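Local coordinates for SusD homolog (Bacteroides thetaiotaomicron VPI-5482, PDB 3IV0), which probably binds glycans at the outer membrane as a member of the SusD family, although its own ligand and function have not been established, at residues K124-F129 and I198-G203; I128-L133 and G264-A269. All coordinates share one frame; numbering follows the deposited sequence.

In the fold
Helix 117-142 is the element common to both contacts, whose centres lie about 6 Å apart and which share Ile128 and Phe129. Along the chain the helix comes first; the loop leading into helix 202-219 follows about 70 residues after 124-129 and completes contact 1, and strand 264-268, one of a two-stranded antiparallel pair with 362-366, completes contact 2. The partner segments also touch each other, Ile198 packing on Ala269. Contact 1 lies about 16 Å from the centre of the chain and contact 2 about 10 Å. Successive turns of one helix thus run from a charged, buried bridge to an aromatic core, joining parts of this mostly helical fold that are distant in sequence.

Contact 1 of 2, residues K124-F129 and I198-G203; sequences KAEAIF and IRASRG
Glu126 OE1 is held by two groups: Arg199 NE donates to it across the contact at 2.7 Å, and Tyr30 OH of helix 19-39 hydrogen-bonds to the same oxygen. The bond from NE is almost straight (174° at the hydrogen), and OE1 lies in the guanidinium plane. Arg199 NH2 completes the side-on grip by donating to Glu126 OE2 at 3.0 Å, a more bent bond whose acceptor is tilted somewhat from that plane. Both oxygens use their syn lone pairs, and the carboxylate and guanidinium are nearly coplanar, 24° apart, an arrangement suited to a two-pronged salt bridge.

The two partners arrive by different routes. Glu126 stretches out beyond CG from the helix, whereas the Arg199 chain is bent at its two middle torsions, which turns the NE edge back toward the carboxylate. Arg199 NH2 has a second acid, Glu23, so two carboxylates share this buried cation and would probably help to keep it charged. Tyr30 ties in the loop as well, through a hydrogen bond to Ala200 N.

One turn further along the helix the interaction becomes apolar. The methyl of Ala200 points toward the helix and meets the ring of Phe129 obliquely, with Ala200 CB 3.5 Å from Phe129 CD2. Phe129 CG stands anti to the backbone N (chi1 173°), which carries the ring toward the loop, where it also touches Val205 and Leu208 of the following helix.

Just after this methyl, Ser201 occupies the N-cap of helix 202-219, and Ser204 OG bonds back to Ser201 N, consistent with a capping box. A bidentate Glu-Arg salt bridge and an Ala-Phe contact thus join helix 117-142 to the loop leading into a capped helix start, among the packed, TPR-related helices of the SusD family.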
# COMPACT_ATOMS: atom_id res chain seq x y z
N LYS A 124 -11.17 -17.35 -9.79
CA LYS A 124 -9.98 -18.03 -9.31
C LYS A 124 -8.81 -17.05 -9.37
O LYS A 124 -8.02 -16.98 -8.41
CB LYS A 124 -9.66 -19.26 -10.16
CG LYS A 124 -10.60 -20.44 -9.95
CD LYS A 124 -10.19 -21.59 -10.90
CE LYS A 124 -11.07 -22.80 -10.79
NZ LYS A 124 -10.74 -23.71 -11.95
N ALA A 125 -8.63 -16.36 -10.49
CA ALA A 125 -7.52 -15.39 -10.63
C ALA A 125 -7.60 -14.31 -9.58
O ALA A 125 -6.56 -13.94 -8.97
CB ALA A 125 -7.54 -14.78 -12.00
N GLU A 126 -8.78 -13.78 -9.31
CA GLU A 126 -8.94 -12.79 -8.28
C GLU A 126 -8.63 -13.31 -6.90
O GLU A 126 -7.99 -12.62 -6.08
CB GLU A 126 -10.37 -12.23 -8.30
CG GLU A 126 -10.72 -11.43 -9.50
CD GLU A 126 -12.08 -10.82 -9.37
OE1 GLU A 126 -12.27 -9.99 -8.47
OE2 GLU A 126 -13.00 -11.18 -10.13
N ALA A 127 -9.01 -14.55 -6.61
CA ALA A 127 -8.72 -15.14 -5.33
C ALA A 127 -7.22 -15.36 -5.17
O ALA A 127 -6.68 -15.13 -4.07
CB ALA A 127 -9.48 -16.50 -5.18
N ILE A 128 -6.54 -15.81 -6.21
CA ILE A 128 -5.08 -15.95 -6.15
C ILE A 128 -4.44 -14.59 -5.93
O ILE A 128 -3.51 -14.46 -5.11
CB ILE A 128 -4.55 -16.59 -7.41
CG1 ILE A 128 -4.97 -18.05 -7.46
CG2 ILE A 128 -2.99 -16.49 -7.47
CD1 ILE A 128 -4.94 -18.67 -8.87
N PHE A 129 -4.90 -13.56 -6.63
CA PHE A 129 -4.39 -12.23 -6.42
C PHE A 129 -4.57 -11.77 -4.97
O PHE A 129 -3.62 -11.28 -4.33
CB PHE A 129 -5.03 -11.21 -7.37
CG PHE A 129 -4.64 -9.79 -7.07
CD1 PHE A 129 -3.38 -9.31 -7.45
CD2 PHE A 129 -5.47 -8.96 -6.34
CE1 PHE A 129 -3.00 -8.02 -7.12
CE2 PHE A 129 -5.07 -7.66 -6.01
CZ PHE A 129 -3.84 -7.20 -6.43
N ILE A 198 -11.40 -1.63 -8.05
CA ILE A 198 -11.69 -2.34 -6.84
C ILE A 198 -11.84 -3.86 -7.00
O ILE A 198 -11.99 -4.57 -6.00
CB ILE A 198 -12.91 -1.74 -6.12
CG1 ILE A 198 -14.17 -1.81 -6.99
CG2 ILE A 198 -12.62 -0.27 -5.71
CD1 ILE A 198 -15.43 -1.38 -6.18
N ARG A 199 -11.80 -4.34 -8.24
CA ARG A 199 -11.66 -5.75 -8.53
C ARG A 199 -10.33 -5.92 -9.26
O ARG A 199 -9.96 -5.09 -10.09
CB ARG A 199 -12.83 -6.22 -9.41
CG ARG A 199 -14.19 -6.15 -8.71
CD ARG A 199 -14.41 -7.25 -7.68
NE ARG A 199 -14.57 -8.57 -8.26
CZ ARG A 199 -15.71 -9.07 -8.72
NH1 ARG A 199 -16.85 -8.40 -8.63
NH2 ARG A 199 -15.68 -10.27 -9.27
N ALA A 200 -9.59 -6.95 -8.91
CA ALA A 200 -8.28 -7.14 -9.50
C ALA A 200 -8.31 -7.15 -11.03
O ALA A 200 -9.13 -7.86 -11.63
CB ALA A 200 -7.66 -8.48 -8.99
N SER A 201 -7.41 -6.40 -11.64
CA SER A 201 -7.19 -6.37 -13.08
C SER A 201 -5.78 -6.89 -13.37
O SER A 201 -4.99 -7.17 -12.45
CB SER A 201 -7.30 -4.95 -13.60
OG SER A 201 -6.16 -4.17 -13.19
N ARG A 202 -5.44 -6.95 -14.65
CA ARG A 202 -4.08 -7.32 -15.05
C ARG A 202 -3.07 -6.35 -14.42
O ARG A 202 -1.99 -6.74 -13.99
CB ARG A 202 -3.97 -7.35 -16.58
CG ARG A 202 -2.66 -7.96 -17.11
CD ARG A 202 -2.68 -8.01 -18.66
NE ARG A 202 -1.50 -8.67 -19.25
CZ ARG A 202 -1.36 -9.98 -19.36
NH1 ARG A 202 -2.26 -10.80 -18.86
NH2 ARG A 202 -0.28 -10.49 -19.92
N GLY A 203 -3.40 -5.07 -14.43
CA GLY A 203 -2.56 -4.05 -13.79
C GLY A 203 -2.36 -4.22 -12.30
O GLY A 203 -1.26 -4.01 -11.78

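Contact 2 of 2, residues I128-L133 and G264-A269; sequences IFMRSL and GLFEIA
Phe129 presents its edge to one face of the Phe266 ring in a T-shaped stack, with centroids 5.1 Å apart and planes at 65°. The touching corner is Phe129 CE2, which sits over the centre of the ring and lies 3.9 Å from Phe266 CE1. Two more side chains of the helix reach the same ring obliquely. Met130, present as selenomethionine, brings its SE to 3.7 Å from Phe266 CZ, a Met-aromatic contact displaced well off the ring normal; sulfur would probably take the same place in the natural protein. Leu133 uses one branch: its CD2 lies 3.6 Å from Phe266 CE2.

The torsions explain how neighbouring residues share one target. The bond from backbone to side chain in Met130 does not aim at the strand, but bends at chi2 and chi3 (-55° and -64°) fold the chain round to bring the selenium to the ring. Phe266 itself reaches into the group from a backbone 10.4 Å away at the closest pair of alpha carbons, Leu133 CA to Phe266 CA. With an alanine in place of the Phe266 ring, Phe129 would probably lose the face it stacks against and a gap would open between helix and strand.

Further out, Leu265 and Phe266 form a classic beta bulge opposite Phe365 of strand 362-366, which probably helps to set the direction of the ring. Phe33 of helix 19-39 packs on both Met130 and Leu133.

No hydrogen bond crosses between the two segments. Their attraction is likely to rest on dispersion, the edge-to-face electrostatics of the rings and the burial of apolar surface, and so probably depends on close fit within a buried core.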
# COMPACT_ATOMS: atom_id res chain seq x y z
N ILE A 128 -6.54 -15.81 -6.21
CA ILE A 128 -5.08 -15.95 -6.15
C ILE A 128 -4.44 -14.59 -5.93
O ILE A 128 -3.51 -14.46 -5.11
CB ILE A 128 -4.55 -16.59 -7.41
CG1 ILE A 128 -4.97 -18.05 -7.46
CG2 ILE A 128 -2.99 -16.49 -7.47
CD1 ILE A 128 -4.94 -18.67 -8.87
N PHE A 129 -4.90 -13.56 -6.63
CA PHE A 129 -4.39 -12.23 -6.42
C PHE A 129 -4.57 -11.77 -4.97
O PHE A 129 -3.62 -11.28 -4.33
CB PHE A 129 -5.03 -11.21 -7.37
CG PHE A 129 -4.64 -9.79 -7.07
CD1 PHE A 129 -3.38 -9.31 -7.45
CD2 PHE A 129 -5.47 -8.96 -6.34
CE1 PHE A 129 -3.00 -8.02 -7.12
CE2 PHE A 129 -5.07 -7.66 -6.01
CZ PHE A 129 -3.84 -7.20 -6.43
N MSE A 130 -5.75 -11.94 -4.41
CA MSE A 130 -6.03 -11.46 -3.10
C MSE A 130 -5.31 -12.24 -2.06
O MSE A 130 -4.90 -11.66 -1.04
CB MSE A 130 -7.55 -11.44 -2.85
CG MSE A 130 -8.23 -10.34 -3.67
SE MSE A 130 -7.58 -8.55 -3.46
CE MSE A 130 -8.04 -8.31 -1.68
N ARG A 131 -5.12 -13.52 -2.27
CA ARG A 131 -4.30 -14.30 -1.35
C ARG A 131 -2.88 -13.81 -1.33
O ARG A 131 -2.28 -13.65 -0.25
CB ARG A 131 -4.37 -15.79 -1.69
CG ARG A 131 -3.58 -16.67 -0.73
CD ARG A 131 -3.75 -18.15 -1.01
NE ARG A 131 -3.11 -18.46 -2.27
CZ ARG A 131 -3.26 -19.59 -2.96
NH1 ARG A 131 -4.03 -20.54 -2.50
NH2 ARG A 131 -2.63 -19.77 -4.11
N SER A 132 -2.32 -13.60 -2.52
CA SER A 132 -0.97 -13.07 -2.66
C SER A 132 -0.82 -11.69 -2.07
O SER A 132 0.19 -11.39 -1.40
CB SER A 132 -0.51 -13.05 -4.11
OG SER A 132 -0.61 -14.37 -4.65
N LEU A 133 -1.81 -10.83 -2.29
CA LEU A 133 -1.77 -9.49 -1.72
C LEU A 133 -1.78 -9.52 -0.20
O LEU A 133 -1.07 -8.79 0.46
CB LEU A 133 -2.94 -8.65 -2.23
CG LEU A 133 -2.90 -7.18 -1.86
CD1 LEU A 133 -1.73 -6.43 -2.51
CD2 LEU A 133 -4.20 -6.53 -2.32
N GLY A 264 -5.76 4.35 -11.46
CA GLY A 264 -5.72 3.36 -10.40
C GLY A 264 -5.27 2.00 -10.93
O GLY A 264 -5.65 1.60 -12.03
N LEU A 265 -4.47 1.28 -10.16
CA LEU A 265 -4.14 -0.10 -10.49
C LEU A 265 -4.80 -1.04 -9.48
O LEU A 265 -5.27 -2.12 -9.90
CB LEU A 265 -2.62 -0.35 -10.58
CG LEU A 265 -1.93 0.39 -11.72
CD1 LEU A 265 -0.43 0.15 -11.66
CD2 LEU A 265 -2.48 0.03 -13.08
N PHE A 266 -4.80 -0.76 -8.18
CA PHE A 266 -5.60 -1.56 -7.24
C PHE A 266 -6.03 -0.63 -6.14
O PHE A 266 -5.21 0.15 -5.62
CB PHE A 266 -4.89 -2.80 -6.69
CG PHE A 266 -5.81 -3.65 -5.87
CD1 PHE A 266 -6.89 -4.26 -6.50
CD2 PHE A 266 -5.73 -3.70 -4.51
CE1 PHE A 266 -7.82 -4.96 -5.76
CE2 PHE A 266 -6.67 -4.40 -3.76
CZ PHE A 266 -7.72 -5.02 -4.41
N GLU A 267 -7.29 -0.73 -5.74
CA GLU A 267 -7.91 0.13 -4.74
C GLU A 267 -8.79 -0.69 -3.82
O GLU A 267 -9.35 -1.70 -4.24
CB GLU A 267 -8.76 1.21 -5.44
CG GLU A 267 -8.03 1.89 -6.57
CD GLU A 267 -8.89 2.85 -7.38
OE1 GLU A 267 -10.09 3.00 -7.09
OE2 GLU A 267 -8.33 3.41 -8.35
N ILE A 268 -8.87 -0.26 -2.57
CA ILE A 268 -9.79 -0.80 -1.58
C ILE A 268 -11.02 0.08 -1.60
O ILE A 268 -10.93 1.30 -1.48
CB ILE A 268 -9.14 -0.78 -0.17
CG1 ILE A 268 -7.85 -1.62 -0.12
CG2 ILE A 268 -10.12 -1.34 0.89
CD1 ILE A 268 -6.89 -1.28 1.05
N ALA A 269 -12.21 -0.52 -1.77
CA ALA A 269 -13.42 0.22 -1.99
C ALA A 269 -13.97 0.84 -0.70
O ALA A 269 -14.09 0.16 0.32
CB ALA A 269 -14.49 -0.73 -2.59